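Local coordinates for protein 1,4-dihydroxy-2-naphthoyl-CoA hydrolase (Prochlorococcus marinus, PDB 2HX5) that probably hydrolyses 1,4-dihydroxy-2-naphthoyl-CoA to 1,4-dihydroxy-2-naphthoate and free CoA, a step in the biosynthesis of phylloquinone (vitamin K1), at residues L30-W38 / S99-R107; W38-L47 / G136-S144. All coordinates share one frame; numbering follows the deposited sequence.

Contact 1: residues L30-W38 / S99-R107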
# COMPACT_ATOMS: atom_id res chain seq x y z
N LEU A 30 2.26 -8.26 -5.71
CA LEU A 30 2.15 -8.85 -7.07
C LEU A 30 0.86 -8.42 -7.75
O LEU A 30 0.82 -8.19 -8.94
CB LEU A 30 2.23 -10.37 -7.05
CG LEU A 30 2.60 -11.00 -8.41
CD1 LEU A 30 4.08 -10.94 -8.68
CD2 LEU A 30 2.08 -12.49 -8.50
N PHE A 31 -0.22 -8.40 -6.98
CA PHE A 31 -1.53 -8.05 -7.56
C PHE A 31 -1.63 -6.63 -7.99
O PHE A 31 -2.26 -6.29 -8.99
CB PHE A 31 -2.63 -8.41 -6.56
CG PHE A 31 -2.81 -9.89 -6.35
CD1 PHE A 31 -3.34 -10.69 -7.35
CD2 PHE A 31 -2.45 -10.45 -5.16
CE1 PHE A 31 -3.49 -12.03 -7.18
CE2 PHE A 31 -2.58 -11.81 -4.97
CZ PHE A 31 -3.14 -12.59 -5.99
N ARG A 32 -1.03 -5.74 -7.19
CA ARG A 32 -0.93 -4.34 -7.60
C ARG A 32 -0.17 -4.21 -8.93
O ARG A 32 -0.54 -3.50 -9.87
CB ARG A 32 -0.24 -3.45 -6.54
CG ARG A 32 -0.04 -2.03 -7.06
CD ARG A 32 0.46 -1.17 -5.90
NE ARG A 32 1.84 -1.50 -5.52
CZ ARG A 32 2.93 -1.05 -6.12
NH1 ARG A 32 2.92 -0.27 -7.18
NH2 ARG A 32 4.10 -1.42 -5.65
N TRP A 33 0.94 -4.92 -9.02
CA TRP A 33 1.71 -4.90 -10.26
C TRP A 33 0.90 -5.40 -11.46
O TRP A 33 1.01 -4.91 -12.59
CB TRP A 33 2.99 -5.73 -10.16
CG TRP A 33 3.96 -5.26 -9.08
CD1 TRP A 33 3.91 -4.13 -8.35
CD2 TRP A 33 5.05 -6.00 -8.59
NE1 TRP A 33 4.95 -4.09 -7.45
CE2 TRP A 33 5.67 -5.24 -7.57
CE3 TRP A 33 5.59 -7.25 -8.92
CZ2 TRP A 33 6.79 -5.70 -6.87
CZ3 TRP A 33 6.70 -7.68 -8.25
CH2 TRP A 33 7.29 -6.91 -7.23
N CYS A 34 0.11 -6.45 -11.23
CA CYS A 34 -0.76 -6.94 -12.30
C CYS A 34 -1.75 -5.90 -12.77
O CYS A 34 -1.86 -5.58 -13.95
CB CYS A 34 -1.52 -8.15 -11.82
SG CYS A 34 -0.58 -9.69 -11.56
N HIS A 35 -2.44 -5.29 -11.81
CA HIS A 35 -3.44 -4.31 -12.16
C HIS A 35 -2.81 -3.13 -12.89
O HIS A 35 -3.30 -2.64 -13.93
CB HIS A 35 -4.22 -3.86 -10.93
CG HIS A 35 -5.49 -3.10 -11.20
ND1 HIS A 35 -5.52 -1.83 -11.76
CD2 HIS A 35 -6.77 -3.43 -10.93
CE1 HIS A 35 -6.79 -1.42 -11.79
NE2 HIS A 35 -7.56 -2.39 -11.34
N GLU A 36 -1.68 -2.66 -12.36
CA GLU A 36 -1.00 -1.55 -13.04
C GLU A 36 -0.52 -1.93 -14.44
O GLU A 36 -0.57 -1.12 -15.35
CB GLU A 36 0.21 -1.09 -12.24
CG GLU A 36 -0.10 -0.47 -10.91
CD GLU A 36 1.07 0.13 -10.14
OE1 GLU A 36 2.19 0.06 -10.68
OE2 GLU A 36 0.83 0.69 -9.05
N SER A 37 -0.06 -3.17 -14.64
CA SER A 37 0.35 -3.59 -15.99
C SER A 37 -0.81 -3.71 -16.96
O SER A 37 -0.66 -3.50 -18.15
CB SER A 37 1.16 -4.89 -15.97
OG SER A 37 0.34 -6.04 -15.81
N TRP A 38 -1.98 -4.07 -16.44
CA TRP A 38 -3.20 -4.11 -17.24
C TRP A 38 -3.55 -2.67 -17.71
O TRP A 38 -3.80 -2.42 -18.88
CB TRP A 38 -4.33 -4.73 -16.44
CG TRP A 38 -5.69 -4.57 -17.09
CD1 TRP A 38 -6.05 -4.98 -18.32
CD2 TRP A 38 -6.85 -3.99 -16.49
NE1 TRP A 38 -7.38 -4.71 -18.54
CE2 TRP A 38 -7.90 -4.09 -17.43
CE3 TRP A 38 -7.11 -3.41 -15.25
CZ2 TRP A 38 -9.20 -3.56 -17.18
CZ3 TRP A 38 -8.38 -2.97 -14.98
CH2 TRP A 38 -9.41 -3.02 -15.94
N SER A 99 -17.46 -10.56 -19.76
CA SER A 99 -16.39 -10.90 -18.82
C SER A 99 -15.11 -11.26 -19.56
O SER A 99 -15.13 -11.83 -20.67
CB SER A 99 -16.85 -12.08 -17.98
OG SER A 99 -15.90 -12.57 -17.07
N PHE A 100 -14.00 -11.03 -18.88
CA PHE A 100 -12.69 -11.39 -19.39
C PHE A 100 -11.75 -11.69 -18.21
O PHE A 100 -12.02 -11.29 -17.05
CB PHE A 100 -12.11 -10.31 -20.32
CG PHE A 100 -11.68 -9.06 -19.63
CD1 PHE A 100 -12.59 -8.06 -19.33
CD2 PHE A 100 -10.35 -8.87 -19.28
CE1 PHE A 100 -12.22 -6.91 -18.67
CE2 PHE A 100 -9.96 -7.71 -18.62
CZ PHE A 100 -10.92 -6.73 -18.33
N GLN A 101 -10.67 -12.38 -18.50
CA GLN A 101 -9.58 -12.52 -17.51
C GLN A 101 -8.25 -12.23 -18.20
O GLN A 101 -8.17 -12.20 -19.42
CB GLN A 101 -9.66 -13.87 -16.84
CG GLN A 101 -9.51 -15.02 -17.70
CD GLN A 101 -9.81 -16.34 -16.99
OE1 GLN A 101 -10.52 -16.42 -15.94
NE2 GLN A 101 -9.24 -17.37 -17.52
N VAL A 102 -7.26 -11.91 -17.37
CA VAL A 102 -5.91 -11.66 -17.78
C VAL A 102 -5.00 -12.53 -16.95
O VAL A 102 -5.10 -12.51 -15.74
CB VAL A 102 -5.49 -10.17 -17.67
CG1 VAL A 102 -4.15 -9.98 -18.28
CG2 VAL A 102 -6.58 -9.25 -18.30
N HIS A 103 -4.11 -13.24 -17.64
CA HIS A 103 -3.05 -14.01 -17.03
C HIS A 103 -1.76 -13.19 -17.11
O HIS A 103 -1.47 -12.58 -18.17
CB HIS A 103 -2.89 -15.37 -17.72
CG HIS A 103 -1.87 -16.26 -17.12
ND1 HIS A 103 -0.57 -16.25 -17.56
CD2 HIS A 103 -1.96 -17.25 -16.18
CE1 HIS A 103 0.11 -17.18 -16.91
NE2 HIS A 103 -0.71 -17.80 -16.07
N PHE A 104 -0.97 -13.18 -16.04
CA PHE A 104 0.23 -12.41 -15.93
C PHE A 104 1.34 -13.36 -15.59
O PHE A 104 1.27 -14.07 -14.57
CB PHE A 104 0.09 -11.40 -14.80
CG PHE A 104 -1.09 -10.45 -14.93
CD1 PHE A 104 -2.35 -10.79 -14.51
CD2 PHE A 104 -0.89 -9.20 -15.52
CE1 PHE A 104 -3.42 -9.91 -14.64
CE2 PHE A 104 -1.94 -8.34 -15.63
CZ PHE A 104 -3.21 -8.70 -15.18
N GLU A 105 2.42 -13.37 -16.37
CA GLU A 105 3.59 -14.19 -16.06
C GLU A 105 4.78 -13.26 -15.77
O GLU A 105 5.05 -12.36 -16.58
CB GLU A 105 3.89 -15.08 -17.26
CG GLU A 105 5.04 -15.93 -17.13
CD GLU A 105 5.30 -16.71 -18.43
OE1 GLU A 105 4.38 -17.37 -18.92
OE2 GLU A 105 6.42 -16.61 -18.96
N PHE A 106 5.48 -13.46 -14.65
CA PHE A 106 6.60 -12.61 -14.24
C PHE A 106 7.86 -13.40 -14.36
O PHE A 106 7.96 -14.47 -13.72
CB PHE A 106 6.44 -12.20 -12.79
CG PHE A 106 5.28 -11.29 -12.54
CD1 PHE A 106 4.02 -11.81 -12.40
CD2 PHE A 106 5.46 -9.89 -12.41
CE1 PHE A 106 2.94 -10.98 -12.18
CE2 PHE A 106 4.38 -9.05 -12.15
CZ PHE A 106 3.10 -9.60 -12.06
N ARG A 107 8.81 -12.93 -15.18
CA ARG A 107 10.08 -13.62 -15.34
C ARG A 107 11.20 -12.73 -14.79
O ARG A 107 11.13 -11.52 -14.86
CB ARG A 107 10.38 -13.94 -16.81
CG ARG A 107 9.67 -15.17 -17.34
CD ARG A 107 10.02 -15.52 -18.80
NE ARG A 107 9.08 -16.51 -19.35
CZ ARG A 107 9.27 -17.83 -19.37
NH1 ARG A 107 10.40 -18.37 -18.93
NH2 ARG A 107 8.32 -18.61 -19.89

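Contact 2: residues W38-L47 / G136-S144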
# COMPACT_ATOMS: atom_id res chain seq x y z
N TRP A 38 -1.98 -4.07 -16.44
CA TRP A 38 -3.20 -4.11 -17.24
C TRP A 38 -3.55 -2.67 -17.71
O TRP A 38 -3.80 -2.42 -18.88
CB TRP A 38 -4.33 -4.73 -16.44
CG TRP A 38 -5.69 -4.57 -17.09
CD1 TRP A 38 -6.05 -4.98 -18.32
CD2 TRP A 38 -6.85 -3.99 -16.49
NE1 TRP A 38 -7.38 -4.71 -18.54
CE2 TRP A 38 -7.90 -4.09 -17.43
CE3 TRP A 38 -7.11 -3.41 -15.25
CZ2 TRP A 38 -9.20 -3.56 -17.18
CZ3 TRP A 38 -8.38 -2.97 -14.98
CH2 TRP A 38 -9.41 -3.02 -15.94
N GLU A 39 -3.50 -1.72 -16.77
CA GLU A 39 -3.72 -0.31 -17.14
C GLU A 39 -2.69 0.12 -18.18
O GLU A 39 -3.02 0.81 -19.15
CB GLU A 39 -3.62 0.58 -15.89
CG GLU A 39 -4.67 0.28 -14.85
CD GLU A 39 -4.43 1.05 -13.55
OE1 GLU A 39 -4.61 2.30 -13.56
OE2 GLU A 39 -4.05 0.37 -12.57
N GLU A 40 -1.41 -0.20 -17.96
CA GLU A 40 -0.33 0.12 -18.92
C GLU A 40 -0.57 -0.48 -20.29
O GLU A 40 -0.32 0.16 -21.33
CB GLU A 40 1.04 -0.34 -18.41
CG GLU A 40 2.16 0.21 -19.21
CD GLU A 40 3.53 -0.23 -18.71
OE1 GLU A 40 3.62 -0.88 -17.65
OE2 GLU A 40 4.53 0.06 -19.42
N SER A 41 -1.07 -1.71 -20.30
CA SER A 41 -1.39 -2.36 -21.56
C SER A 41 -2.49 -1.68 -22.37
O SER A 41 -2.37 -1.45 -23.55
CB SER A 41 -1.78 -3.81 -21.27
OG SER A 41 -1.98 -4.53 -22.49
N LEU A 42 -3.53 -1.27 -21.66
CA LEU A 42 -4.62 -0.58 -22.30
C LEU A 42 -4.11 0.75 -22.88
O LEU A 42 -4.45 1.08 -24.02
CB LEU A 42 -5.76 -0.31 -21.31
CG LEU A 42 -6.45 -1.54 -20.69
CD1 LEU A 42 -7.49 -1.03 -19.65
CD2 LEU A 42 -7.07 -2.42 -21.76
N GLU A 43 -3.30 1.46 -22.10
CA GLU A 43 -2.68 2.74 -22.52
C GLU A 43 -1.80 2.56 -23.79
O GLU A 43 -1.90 3.31 -24.76
CB GLU A 43 -1.84 3.22 -21.34
CG GLU A 43 -1.02 4.47 -21.41
CD GLU A 43 -0.38 4.66 -20.02
OE1 GLU A 43 0.73 4.10 -19.76
OE2 GLU A 43 -1.10 5.25 -19.17
N SER A 44 -0.96 1.52 -23.75
CA SER A 44 -0.03 1.19 -24.84
C SER A 44 -0.70 0.72 -26.13
O SER A 44 -0.16 0.89 -27.22
CB SER A 44 0.92 0.10 -24.35
OG SER A 44 1.84 -0.23 -25.38
N TYR A 45 -1.85 0.08 -26.00
CA TYR A 45 -2.69 -0.26 -27.14
C TYR A 45 -3.33 0.99 -27.75
O TYR A 45 -3.55 1.06 -28.97
CB TYR A 45 -3.76 -1.24 -26.68
CG TYR A 45 -4.74 -1.58 -27.75
CD1 TYR A 45 -4.34 -2.27 -28.90
CD2 TYR A 45 -6.04 -1.19 -27.64
CE1 TYR A 45 -5.24 -2.54 -29.90
CE2 TYR A 45 -6.95 -1.47 -28.64
CZ TYR A 45 -6.54 -2.14 -29.76
OH TYR A 45 -7.45 -2.42 -30.74
N GLY A 46 -3.60 1.99 -26.91
CA GLY A 46 -4.08 3.28 -27.34
C GLY A 46 -5.39 3.73 -26.74
O GLY A 46 -5.94 4.74 -27.25
N LEU A 47 -5.91 3.06 -25.70
CA LEU A 47 -7.16 3.49 -25.08
C LEU A 47 -6.91 4.67 -24.14
O LEU A 47 -5.82 4.86 -23.65
CB LEU A 47 -7.85 2.33 -24.34
CG LEU A 47 -8.19 1.08 -25.14
CD1 LEU A 47 -8.90 0.08 -24.25
CD2 LEU A 47 -9.01 1.42 -26.36
N GLY A 136 -13.92 -0.35 -26.13
CA GLY A 136 -12.46 -0.27 -26.15
C GLY A 136 -11.82 -1.51 -25.59
O GLY A 136 -10.80 -1.98 -26.09
N ILE A 137 -12.39 -2.05 -24.51
CA ILE A 137 -11.90 -3.30 -23.92
C ILE A 137 -12.09 -4.45 -24.91
O ILE A 137 -11.20 -5.28 -25.12
CB ILE A 137 -12.63 -3.59 -22.57
CG1 ILE A 137 -12.28 -2.51 -21.53
CG2 ILE A 137 -12.34 -4.98 -22.08
CD1 ILE A 137 -10.85 -2.54 -21.08
N ASP A 138 -13.22 -4.46 -25.64
CA ASP A 138 -13.43 -5.46 -26.66
C ASP A 138 -12.41 -5.35 -27.79
O ASP A 138 -11.89 -6.35 -28.25
CB ASP A 138 -14.83 -5.35 -27.22
CG ASP A 138 -15.75 -6.48 -26.75
OD1 ASP A 138 -15.26 -7.49 -26.20
OD2 ASP A 138 -16.98 -6.33 -26.95
N ARG A 139 -12.08 -4.13 -28.23
CA ARG A 139 -10.99 -3.96 -29.22
C ARG A 139 -9.62 -4.47 -28.77
O ARG A 139 -8.90 -5.14 -29.55
CB ARG A 139 -10.89 -2.50 -29.61
CG ARG A 139 -12.01 -2.04 -30.51
CD ARG A 139 -11.74 -0.68 -31.12
NE ARG A 139 -11.90 0.42 -30.17
CZ ARG A 139 -10.94 1.25 -29.78
NH1 ARG A 139 -9.69 1.11 -30.21
NH2 ARG A 139 -11.26 2.22 -28.92
N TRP A 140 -9.26 -4.16 -27.53
CA TRP A 140 -8.06 -4.64 -26.93
C TRP A 140 -8.02 -6.16 -26.83
O TRP A 140 -7.01 -6.76 -27.15
CB TRP A 140 -7.90 -3.96 -25.58
CG TRP A 140 -6.74 -4.44 -24.73
CD1 TRP A 140 -5.41 -4.07 -24.82
CD2 TRP A 140 -6.84 -5.30 -23.59
NE1 TRP A 140 -4.69 -4.70 -23.83
CE2 TRP A 140 -5.55 -5.44 -23.06
CE3 TRP A 140 -7.91 -5.95 -22.96
CZ2 TRP A 140 -5.29 -6.23 -21.93
CZ3 TRP A 140 -7.67 -6.69 -21.86
CH2 TRP A 140 -6.38 -6.85 -21.36
N LEU A 141 -9.10 -6.79 -26.36
CA LEU A 141 -9.19 -8.25 -26.31
C LEU A 141 -9.00 -8.85 -27.69
O LEU A 141 -8.20 -9.78 -27.89
CB LEU A 141 -10.52 -8.68 -25.69
CG LEU A 141 -10.67 -8.41 -24.22
CD1 LEU A 141 -12.11 -8.62 -23.75
CD2 LEU A 141 -9.73 -9.29 -23.40
N GLU A 142 -9.71 -8.30 -28.69
CA GLU A 142 -9.61 -8.83 -30.04
C GLU A 142 -8.16 -8.69 -30.57
O GLU A 142 -7.64 -9.65 -31.18
CB GLU A 142 -10.62 -8.14 -30.95
CG GLU A 142 -10.90 -8.93 -32.25
CD GLU A 142 -11.70 -10.23 -31.98
OE1 GLU A 142 -12.41 -10.28 -30.94
OE2 GLU A 142 -11.61 -11.19 -32.77
N ALA A 143 -7.54 -7.52 -30.37
CA ALA A 143 -6.21 -7.23 -30.90
C ALA A 143 -5.17 -8.11 -30.24
O ALA A 143 -4.12 -8.37 -30.81
CB ALA A 143 -5.85 -5.74 -30.75
N SER A 144 -5.45 -8.55 -29.02
CA SER A 144 -4.53 -9.30 -28.21
C SER A 144 -4.67 -10.80 -28.39
O SER A 144 -4.01 -11.57 -27.67
CB SER A 144 -4.75 -8.99 -26.73
OG SER A 144 -4.50 -7.63 -26.45
O HOH W 1 -6.40 1.88 -30.29
O HOH W 2 -8.23 3.69 -29.32

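Contact 1: residues L30-W38 / S99-R107
The Phe104 ring lies against the helix with Cys34 on one face, CB standing 3.6 Å from the ring centroid and almost on its normal, while CG1 of Val102, two residues back on the same strand, backs the other face. The sulfur of Cys34 also sits over the Phe104 ring, 3.8 Å from its centroid, and at the same time meets the rim of Phe106, SG to CZ 3.7 Å: one thiol serves two sulfur-aromatic contacts, above one ring and in the plane of the next. With SG anti to the carbonyl carbon (chi1 -70°), the sulfur stays beside the backbone N, which carries it past the Phe104 face to the rim of Phe106. The face of Phe106 carries Leu30, whose CD1 makes a CH-pi contact 3.6 Å from the centroid, and CE2 of Phe106 touches the six-membered ring edge of Trp33. In the conformer described here, one of two, Ser37 OG lies 3.2 Å from Phe104 CE2 at the ring's rim and donates to Cys34 O at 2.9 Å, a carbonyl that also takes the helical bond from Trp38 N. Further along, Trp38 crosses Phe100, its CZ2 lying 3.8 Å from Phe100 CZ, and rests on Val102. Here segment 30-38 of the long helix of the hotdog fold runs across the concave side of its antiparallel sheet at 116° to strand 99-107. No hydrogen bond spans the two segments: the union rests on aromatic, sulfur and methyl surfaces.

Contact 2: residues W38-L47 / G136-S144
Trp38 turns the pyrrole edge of its indole toward the face of the Trp140 six-membered ring, an offset edge-to-face pair with planes at 63° and Trp38 CD1 3.6 Å from Trp140 CH2. One turn on, Ser41 OG accepts the indole N-H of Trp140 at 3.0 Å; the N-H...O angle is 153° and the oxygen lies close to the ring plane. Ser41 OG is also hydrogen-bonded to Trp7 O, which ties helix 5-8 to the same point. Leu42 sets CD2 over the centre of the Trp140 ring system, 3.5 Å from the five-membered centroid, and CD2 also packs on Ile137 CD1. Tyr45 receives the edge of Trp140 on its face, while its CE1 meets Ala143 CB at 3.4 Å. Trp140 is thus a knob in a hole formed by Trp38, Ser41, Leu42 and Tyr45. An alanine at Trp140 would remove the indole, and would probably leave this hole unfilled and Ser41 OG without its indole donor. Gly46, with positive phi, closes the helix in a Schellman motif, and Leu47 then folds back so that CD1 lies 3.4 Å from Gly136 O and CD2 3.5 Å from Arg139 NH2. One water bonds to Tyr45 O and only weakly to Arg139 NH1; another joins Gly46 O to the same NH1, while Arg139 NE pairs with Glu135. Segments 38-45 and 136-143 cross at 88°. The chemistry is graded: aromatic and aliphatic inside, where one hydrogen bond, with the packing around it, helps fix the indole's rotation, and a water-mediated polar fringe at the outer end.

How the contacts relate
Helix 29-45 serves both contacts: contact 1 lays its first half on strand 99-108, and contact 2 packs its second half against helix 135-143. Trp38 belongs to both. The centres lie 13 Å apart, and the far partners also meet directly: Val102 CG2 is 3.9 Å from Trp140 CH2, and Phe100 CE1 3.9 Å from Ile137 CG2, so strand and two helices share one hydrophobic core. Two pockets hold 2-ethoxyethanol, probably from the crystallisation liquor: His35 of contact 1 lines one, Glu39, Leu42, Glu43 and Leu47 of contact 2 the other. The side chains of Trp38 and Leu42 each lie about 4 Å from such a molecule, not necessarily the same one. The predicted active-site Asp20 is about 11 Å from Trp33, between side chains.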